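Local coordinates for protein N-methyltransferase (Streptoalloteichus sp. ATCC 53650, PDB 5BSZ) that probably transfers a methyl group from S-adenosylmethionine to an amino sugar, as a sugar N-methyltransferase linked to kedarcidin and its trideoxysugar, at residues A[48-53]-A[104-109]. Sequence-based numbering, arbitrary orientation.
Sequences ARSLLD and LGRVFD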
# COMPACT_ATOMS: atom_id res chain seq x y z
N ALA A 48 -15.45 44.54 20.61
CA ALA A 48 -15.81 43.19 20.12
C ALA A 48 -15.62 42.14 21.22
O ALA A 48 -14.53 42.07 21.83
CB ALA A 48 -14.93 42.82 18.92
N ARG A 49 -16.62 41.29 21.47
CA ARG A 49 -16.43 40.27 22.53
C ARG A 49 -16.90 38.87 22.17
O ARG A 49 -16.69 37.92 22.93
CB ARG A 49 -17.09 40.68 23.85
CG ARG A 49 -18.60 40.80 23.82
CD ARG A 49 -19.27 41.15 25.16
NE ARG A 49 -18.88 40.39 26.36
CZ ARG A 49 -19.40 39.26 26.84
NH1 ARG A 49 -18.89 38.79 27.98
NH2 ARG A 49 -20.38 38.54 26.26
N SER A 50 -17.55 38.75 21.03
CA SER A 50 -18.02 37.47 20.53
C SER A 50 -17.36 37.16 19.18
O SER A 50 -17.15 38.05 18.36
CB SER A 50 -19.53 37.43 20.37
OG SER A 50 -19.99 38.34 19.42
N LEU A 51 -17.06 35.88 19.01
CA LEU A 51 -16.28 35.43 17.82
C LEU A 51 -16.68 34.01 17.43
O LEU A 51 -16.79 33.10 18.29
CB LEU A 51 -14.79 35.49 18.11
CG LEU A 51 -13.88 35.06 16.92
CD1 LEU A 51 -12.65 35.93 16.85
CD2 LEU A 51 -13.48 33.62 17.03
N LEU A 52 -16.87 33.81 16.13
CA LEU A 52 -17.01 32.49 15.55
C LEU A 52 -15.84 32.09 14.62
O LEU A 52 -15.47 32.87 13.75
CB LEU A 52 -18.30 32.45 14.76
CG LEU A 52 -18.50 31.21 13.89
CD1 LEU A 52 -18.85 29.99 14.73
CD2 LEU A 52 -19.50 31.34 12.78
N ASP A 53 -15.20 30.96 14.91
CA ASP A 53 -14.10 30.41 14.09
C ASP A 53 -14.62 29.24 13.25
O ASP A 53 -15.03 28.17 13.76
CB ASP A 53 -12.90 30.04 14.95
CG ASP A 53 -11.68 29.57 14.14
OD1 ASP A 53 -11.57 29.98 12.95
OD2 ASP A 53 -10.85 28.80 14.71
N LEU A 104 -26.47 29.41 12.33
CA LEU A 104 -26.40 29.13 13.74
C LEU A 104 -27.53 29.93 14.47
O LEU A 104 -27.64 29.78 15.65
CB LEU A 104 -25.06 29.64 14.26
CG LEU A 104 -23.83 28.99 13.63
CD1 LEU A 104 -22.59 29.38 14.41
CD2 LEU A 104 -23.92 27.47 13.62
N GLY A 105 -28.27 30.80 13.79
CA GLY A 105 -29.37 31.54 14.42
C GLY A 105 -28.92 32.65 15.35
O GLY A 105 -29.67 33.02 16.23
N ARG A 106 -27.68 33.15 15.22
CA ARG A 106 -27.15 34.29 15.96
C ARG A 106 -26.05 34.93 15.16
O ARG A 106 -25.55 34.36 14.15
CB ARG A 106 -26.57 33.88 17.33
CG ARG A 106 -25.33 32.95 17.18
CD ARG A 106 -24.55 32.91 18.49
NE ARG A 106 -23.98 34.20 18.81
CZ ARG A 106 -23.27 34.44 19.90
NH1 ARG A 106 -23.15 33.50 20.82
NH2 ARG A 106 -22.82 35.67 20.09
N VAL A 107 -25.66 36.12 15.61
CA VAL A 107 -24.51 36.82 15.12
C VAL A 107 -23.44 36.93 16.19
O VAL A 107 -23.65 36.60 17.36
CB VAL A 107 -24.90 38.19 14.51
CG1 VAL A 107 -25.93 37.95 13.39
CG2 VAL A 107 -25.45 39.14 15.57
N PHE A 108 -22.28 37.39 15.73
CA PHE A 108 -21.07 37.50 16.51
C PHE A 108 -20.42 38.81 16.10
O PHE A 108 -20.61 39.22 14.97
CB PHE A 108 -20.10 36.36 16.18
CG PHE A 108 -20.63 34.99 16.49
CD1 PHE A 108 -21.42 34.34 15.59
CD2 PHE A 108 -20.27 34.34 17.64
CE1 PHE A 108 -21.89 33.06 15.84
CE2 PHE A 108 -20.78 33.09 17.92
CZ PHE A 108 -21.58 32.44 17.05
N ASP A 109 -19.62 39.43 16.97
CA ASP A 109 -18.88 40.64 16.60
C ASP A 109 -17.84 40.39 15.48
O ASP A 109 -17.56 41.26 14.69
CB ASP A 109 -18.14 41.20 17.80
CG ASP A 109 -19.12 41.68 18.91
OD1 ASP A 109 -20.15 42.19 18.49
OD2 ASP A 109 -18.91 41.46 20.12
O HOH W 1 -22.75 39.02 19.86
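Asp109 and Ser50 clasp each other where the loop before strand 110-113 comes alongside the start of strand 50-54. One carboxylate oxygen, Asp109 OD2, receives two backbone donors on its anti side: Arg49 N at 2.7 Å in an almost straight bond (179°), and Ser50 N at 3.2 Å, the two arriving from opposite faces of the carboxylate plane. Aspartate suits the place, a short carboxylate whose single oxygen can accept from two adjacent amides. Ser50 answers through its hydroxyl, OG accepting from Asp109 N at 2.7 Å. It can do so because chi1 of 64° sets OG between the backbone N and the carbonyl carbon; a short side chain with an oxygen suits this close approach, and a water also binds OG. With an alanine here in place of Asp109, the amides of Arg49 and Ser50 would probably lose their shared acceptor, and the start of the strand would be held less firmly to the loop.

Further along, the Phe108 ring is sandwiched, a flat group with two faces to cover. Leu52 CB sits over one face, 3.7 Å from the ring centroid and 7° off its normal, a CH-pi contact. Over the opposite face lies the Arg106 guanidinium, with NE 3.4 Å above the ring plane and offset toward the rim. The guanidinium is held side-on, NE and NH2 both bonding to Val107 O, which fixes its rotation above the ring. Arginine covers the aromatic while its nitrogens still find polar partners. Leucine offers CB to the ring and a branched end to Leu104, which Leu52 meets tip to tip, CD1 to CD1 at 3.8 Å.

In the Rossmann-like methyltransferase sheet, strand 50-54 bonds to Asp71 and Ala73 on one flank and Ala110 on the other; Arg106 salt-bridges Asp71, and Leu51 packs on helix 60-65.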